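Local coordinates for protein arylsulfatase (Pseudoalteromonas sp. MB47, PDB 7AJ0) that probably hydrolyses sulfate esters of the seaweed polysaccharide fucoidan, acting as an exo-sulfatase that binds calcium and assembles into a hexamer, at residues G90-S95 / G368-G373; D236-D241 / P277-K282. All coordinates share one frame; numbering follows the deposited sequence.

Contact 1 pairs two strands of the large mixed sheet, whereas contact 2 sets the junction of two helices against a loop nearer the periphery. Their centres lie 32 Å apart and the two do not touch, although 236-241 and 277-282 both fall within the long stretch of chain that contact 1 closes. Contact 1 is held by a ladder of backbone hydrogen bonds, extended by the T94 hydroxyl and a water where the ladder ends. Contact 2 buries far less surface and rests on van der Waals contacts of a serine and a methionine with the P277-P279 loop. Both are partly buried, and contact 1 also borders a second subunit.

Contact 1. Residues G90-S95 / G368-G373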
loop_
_atom_site.group_PDB
_atom_site.type_symbol
_atom_site.label_atom_id
_atom_site.label_comp_id
_atom_site.label_asym_id
_atom_site.label_seq_id
_atom_site.Cartn_x
_atom_site.Cartn_y
_atom_site.Cartn_z
ATOM N N GLY A 90 -40.907 -0.974 19.125
ATOM C CA GLY A 90 -40.495 -2.313 19.526
ATOM C C GLY A 90 -39.073 -2.313 20.013
ATOM O O GLY A 90 -38.636 -1.368 20.684
ATOM N N LEU A 91 -38.334 -3.363 19.668
ATOM C CA LEU A 91 -36.976 -3.579 20.151
ATOM C C LEU A 91 -36.020 -3.558 18.969
ATOM O O LEU A 91 -36.198 -4.314 18.007
ATOM C CB LEU A 91 -36.883 -4.908 20.904
ATOM C CG LEU A 91 -35.502 -5.482 21.211
ATOM C CD1 LEU A 91 -34.715 -4.567 22.122
ATOM C CD2 LEU A 91 -35.644 -6.867 21.840
ATOM N N ARG A 92 -35.010 -2.695 19.040
ATOM C CA ARG A 92 -33.975 -2.615 18.020
ATOM C C ARG A 92 -32.711 -3.281 18.551
ATOM O O ARG A 92 -32.169 -2.862 19.580
ATOM C CB ARG A 92 -33.700 -1.165 17.627
ATOM C CG ARG A 92 -32.627 -1.020 16.561
ATOM C CD ARG A 92 -32.658 0.354 15.917
ATOM N NE ARG A 92 -32.298 1.421 16.846
ATOM C CZ ARG A 92 -31.051 1.822 17.084
ATOM N NH1 ARG A 92 -30.031 1.237 16.470
ATOM N NH2 ARG A 92 -30.825 2.806 17.942
ATOM N N LEU A 93 -32.252 -4.317 17.856
ATOM C CA LEU A 93 -31.057 -5.058 18.233
ATOM C C LEU A 93 -29.868 -4.512 17.453
ATOM O O LEU A 93 -29.893 -4.476 16.217
ATOM C CB LEU A 93 -31.238 -6.549 17.957
ATOM C CG LEU A 93 -32.338 -7.249 18.752
ATOM C CD1 LEU A 93 -32.482 -8.690 18.293
ATOM C CD2 LEU A 93 -32.050 -7.194 20.241
ATOM N N THR A 94 -28.828 -4.093 18.171
ATOM C CA THR A 94 -27.645 -3.511 17.557
ATOM C C THR A 94 -26.490 -4.497 17.426
ATOM O O THR A 94 -25.451 -4.137 16.864
ATOM C CB THR A 94 -27.181 -2.283 18.353
ATOM O OG1 THR A 94 -27.032 -2.625 19.737
ATOM C CG2 THR A 94 -28.186 -1.152 18.226
ATOM N N SER A 95 -26.643 -5.725 17.920
ATOM C CA SER A 95 -25.631 -6.773 17.788
ATOM C C SER A 95 -26.271 -8.068 17.297
ATOM O O SER A 95 -26.113 -9.143 17.880
ATOM C CB SER A 95 -24.890 -6.991 19.105
ATOM O OG SER A 95 -23.912 -5.983 19.301
ATOM N N GLY A 368 -39.524 1.152 22.242
ATOM C CA GLY A 368 -38.399 2.021 22.505
ATOM C C GLY A 368 -37.194 1.356 23.116
ATOM O O GLY A 368 -36.399 2.030 23.779
ATOM N N GLN A 369 -37.025 0.055 22.915
ATOM C CA GLN A 369 -35.877 -0.659 23.447
ATOM C C GLN A 369 -34.766 -0.723 22.408
ATOM O O GLN A 369 -35.008 -1.082 21.251
ATOM C CB GLN A 369 -36.261 -2.078 23.865
ATOM C CG GLN A 369 -37.069 -2.170 25.131
ATOM C CD GLN A 369 -37.373 -3.607 25.498
ATOM O OE1 GLN A 369 -36.534 -4.304 26.067
ATOM N NE2 GLN A 369 -38.574 -4.063 25.157
ATOM N N VAL A 370 -33.552 -0.378 22.825
ATOM C CA VAL A 370 -32.346 -0.608 22.041
ATOM C C VAL A 370 -31.444 -1.501 22.882
ATOM O O VAL A 370 -31.033 -1.114 23.984
ATOM C CB VAL A 370 -31.639 0.699 21.661
ATOM C CG1 VAL A 370 -30.573 0.431 20.611
ATOM C CG2 VAL A 370 -32.643 1.718 21.152
ATOM N N ASN A 371 -31.155 -2.697 22.374
ATOM C CA ASN A 371 -30.458 -3.728 23.130
ATOM C C ASN A 371 -29.292 -4.251 22.308
ATOM O O ASN A 371 -29.476 -4.665 21.159
ATOM C CB ASN A 371 -31.411 -4.870 23.493
ATOM C CG ASN A 371 -30.890 -5.729 24.624
ATOM O OD1 ASN A 371 -29.689 -5.975 24.731
ATOM N ND2 ASN A 371 -31.793 -6.188 25.481
ATOM N N ASN A 372 -28.099 -4.241 22.902
ATOM C CA ASN A 372 -26.881 -4.667 22.227
ATOM C C ASN A 372 -26.518 -6.117 22.535
ATOM O O ASN A 372 -25.384 -6.533 22.276
ATOM C CB ASN A 372 -25.726 -3.738 22.611
ATOM C CG ASN A 372 -24.589 -3.768 21.607
ATOM O OD1 ASN A 372 -24.800 -4.007 20.418
ATOM N ND2 ASN A 372 -23.373 -3.521 22.082
ATOM N N GLY A 373 -27.458 -6.894 23.071
ATOM C CA GLY A 373 -27.171 -8.281 23.386
ATOM C C GLY A 373 -26.987 -9.127 22.139
ATOM O O GLY A 373 -27.612 -8.902 21.103
HETATM O O HOH W 1 -28.441 -6.710 19.757
#
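N371 O is gripped twice: T94 N donates to it over 3.1 Å, tilted 33° from the carbonyl plane, and water 1 donates to it from 2.7 Å. The same water accepts from S95 N and donates to G373 O, extending the pairing where the chain turns a corner at T94 and S95. Upstream the ladder is regular and parallel. R92 N reaches Q369 O at 2.7 Å along a nearly straight bond (175° at the hydrogen), and N371 N returns to R92 O at 3.0 Å. N372 OD1 ends the series by accepting from T94 OG1 at 2.7 Å, the hydroxyl standing above the carbonyl plane; S95 OG also lies beside it, modelled doubtfully close. With an alanine in place of N372, the T94 hydroxyl would probably lose its acceptor and be set free to turn. The N371 side chain works on two fronts: OD1 takes the backbone N of G373 in an Asx turn, while ND2 donates to G414 O. The branched end of L91 spans two residues of the other strand, since its CD1 meets Q369 CB at 3.4 Å and N371 CB at 3.6 Å. On the other face R92 bends at chi3 (66°), and V370 CG1 lies over one face of the guanidinium, 3.6 Å from R92 NH2; Y70 adds a cation-pi contact. The long arginine thus offers V370 a flat surface to pack on. Helix 406-409 covers the L91, L93 and N371 face through L409 and F408, whereas G68 and A74 of the second subunit approach R92 and V370. Strand 91-97 runs between antiparallel strand 354-360 and parallel strand 369-371 within the mixed sheet.

Contact 2. Residues D236-D241 / P277-K282; sequences DISMID and PAPKYK
S238 and A278 bring the two backbones nearest, their CA atoms 4.8 Å apart, at the point where helix 234-238 gives way to helix 240-258. M239 occupies the N-cap position between the two helices, its N still bonded to D236 O at 3.1 Å. On the loop side, the chain from P279 to Y281 winds into a short 3-10 turn, closed by Y281 N donating to A278 O at 2.8 Å. P279 suits the start of such a turn, where a missing N-H costs no bond. S238 O approaches A278 N, but the angle is poor, and this N-H goes instead to the carboxylate of E297 on helix 290-311. Among side chains, S238 CB rests against P277 O at 3.5 Å. With chi1 at 74°, S238 OG sits between the backbone N and carbonyl carbon, bonds back to E235 O within its own helix, and lies 3.7 Å from P279 CD. The small serine thereby meets its own polar need while letting the loop come close. M239 folds over through bends at chi2 and chi3, bringing SD to 4.1 Å from P279 CD and 4.3 Å from A278 CB; the flexible thioether can settle against the proline, whose side chain it crosses at about a right angle. The contact belongs to the alpha/beta fold of the sulfatase and alkaline phosphatase clan: after helix 240-258 and strand 262-267, the loop leading to helix 290-311 passes back over the start of the preceding helix.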
loop_
_atom_site.group_PDB
_atom_site.type_symbol
_atom_site.label_atom_id
_atom_site.label_comp_id
_atom_site.label_asym_id
_atom_site.label_seq_id
_atom_site.Cartn_x
_atom_site.Cartn_y
_atom_site.Cartn_z
ATOM N N ASP A 236 -41.294 -7.351 -16.399
ATOM C CA ASP A 236 -41.774 -8.447 -15.563
ATOM C C ASP A 236 -41.075 -8.454 -14.210
ATOM O O ASP A 236 -41.727 -8.471 -13.161
ATOM C CB ASP A 236 -41.558 -9.786 -16.272
ATOM C CG ASP A 236 -42.369 -9.914 -17.545
ATOM O OD1 ASP A 236 -43.445 -9.284 -17.635
ATOM O OD2 ASP A 236 -41.930 -10.650 -18.455
ATOM N N ILE A 237 -39.739 -8.441 -14.215
ATOM C CA ILE A 237 -39.002 -8.573 -12.966
ATOM C C ILE A 237 -39.147 -7.337 -12.090
ATOM O O ILE A 237 -38.895 -7.408 -10.883
ATOM C CB ILE A 237 -37.515 -8.864 -13.240
ATOM C CG1 ILE A 237 -36.871 -9.502 -12.004
ATOM C CG2 ILE A 237 -36.768 -7.590 -13.618
ATOM C CD1 ILE A 237 -35.496 -10.070 -12.252
ATOM N N SER A 238 -39.551 -6.199 -12.661
ATOM C CA SER A 238 -39.734 -5.001 -11.850
ATOM C C SER A 238 -40.909 -5.138 -10.889
ATOM O O SER A 238 -40.960 -4.420 -9.885
ATOM C CB SER A 238 -39.932 -3.777 -12.746
ATOM O OG SER A 238 -41.220 -3.768 -13.335
ATOM N N MET A 239 -41.842 -6.044 -11.169
ATOM C CA MET A 239 -42.991 -6.287 -10.309
ATOM C C MET A 239 -42.756 -7.412 -9.311
ATOM O O MET A 239 -43.684 -7.775 -8.579
ATOM C CB MET A 239 -44.216 -6.630 -11.168
ATOM C CG MET A 239 -44.568 -5.577 -12.201
ATOM S SD MET A 239 -45.012 -3.992 -11.462
ATOM C CE MET A 239 -46.385 -4.467 -10.413
ATOM N N ILE A 240 -41.538 -7.953 -9.252
ATOM C CA ILE A 240 -41.299 -9.191 -8.514
ATOM C C ILE A 240 -41.713 -9.047 -7.054
ATOM O O ILE A 240 -42.371 -9.932 -6.496
ATOM C CB ILE A 240 -39.823 -9.606 -8.662
ATOM C CG1 ILE A 240 -39.615 -11.050 -8.208
ATOM C CG2 ILE A 240 -38.906 -8.672 -7.872
ATOM C CD1 ILE A 240 -38.239 -11.591 -8.548
ATOM N N ASP A 241 -41.352 -7.934 -6.414
ATOM C CA ASP A 241 -41.668 -7.762 -5.000
ATOM C C ASP A 241 -43.108 -7.326 -4.765
ATOM O O ASP A 241 -43.608 -7.474 -3.645
ATOM C CB ASP A 241 -40.702 -6.758 -4.366
ATOM C CG ASP A 241 -39.454 -7.425 -3.812
ATOM O OD1 ASP A 241 -39.589 -8.253 -2.886
ATOM O OD2 ASP A 241 -38.344 -7.143 -4.315
ATOM N N PRO A 277 -36.850 -1.654 -9.201
ATOM C CA PRO A 277 -38.095 -1.398 -8.471
ATOM C C PRO A 277 -39.284 -1.280 -9.411
ATOM O O PRO A 277 -39.145 -1.114 -10.625
ATOM C CB PRO A 277 -37.830 -0.066 -7.753
ATOM C CG PRO A 277 -36.347 0.107 -7.774
ATOM C CD PRO A 277 -35.875 -0.559 -9.032
ATOM N N ALA A 278 -40.475 -1.365 -8.826
ATOM C CA ALA A 278 -41.687 -1.180 -9.606
ATOM C C ALA A 278 -41.706 0.229 -10.197
ATOM O O ALA A 278 -41.150 1.163 -9.610
ATOM C CB ALA A 278 -42.921 -1.407 -8.741
ATOM N N PRO A 279 -42.327 0.407 -11.369
ATOM C CA PRO A 279 -42.387 1.752 -11.973
ATOM C C PRO A 279 -42.869 2.840 -11.029
ATOM O O PRO A 279 -42.387 3.977 -11.106
ATOM C CB PRO A 279 -43.358 1.553 -13.148
ATOM C CG PRO A 279 -43.170 0.121 -13.538
ATOM C CD PRO A 279 -42.896 -0.629 -12.255
ATOM N N LYS A 280 -43.814 2.521 -10.143
ATOM C CA LYS A 280 -44.266 3.482 -9.144
ATOM C C LYS A 280 -43.103 4.163 -8.433
ATOM O O LYS A 280 -43.184 5.348 -8.088
ATOM C CB LYS A 280 -45.146 2.776 -8.108
ATOM C CG LYS A 280 -46.599 2.614 -8.490
ATOM C CD LYS A 280 -47.233 1.399 -7.803
ATOM C CE LYS A 280 -46.773 1.227 -6.357
ATOM N NZ LYS A 280 -47.468 0.084 -5.687
ATOM N N TYR A 281 -42.018 3.429 -8.192
ATOM C CA TYR A 281 -40.958 3.877 -7.301
ATOM C C TYR A 281 -39.757 4.467 -8.025
ATOM O O TYR A 281 -38.748 4.766 -7.377
ATOM C CB TYR A 281 -40.502 2.714 -6.415
ATOM C CG TYR A 281 -41.588 2.200 -5.506
ATOM C CD1 TYR A 281 -42.023 2.952 -4.426
ATOM C CD2 TYR A 281 -42.182 0.965 -5.728
ATOM C CE1 TYR A 281 -43.018 2.492 -3.592
ATOM C CE2 TYR A 281 -43.177 0.496 -4.900
ATOM C CZ TYR A 281 -43.590 1.264 -3.833
ATOM O OH TYR A 281 -44.580 0.801 -3.004
ATOM N N LYS A 282 -39.830 4.648 -9.338
ATOM C CA LYS A 282 -38.720 5.264 -10.055
ATOM C C LYS A 282 -38.603 6.727 -9.631
ATOM O O LYS A 282 -39.538 7.513 -9.819
ATOM C CB LYS A 282 -38.915 5.144 -11.563
ATOM C CG LYS A 282 -37.693 5.580 -12.366
ATOM C CD LYS A 282 -37.765 5.139 -13.822
ATOM C CE LYS A 282 -37.466 3.653 -13.976
ATOM N NZ LYS A 282 -37.382 3.243 -15.410
#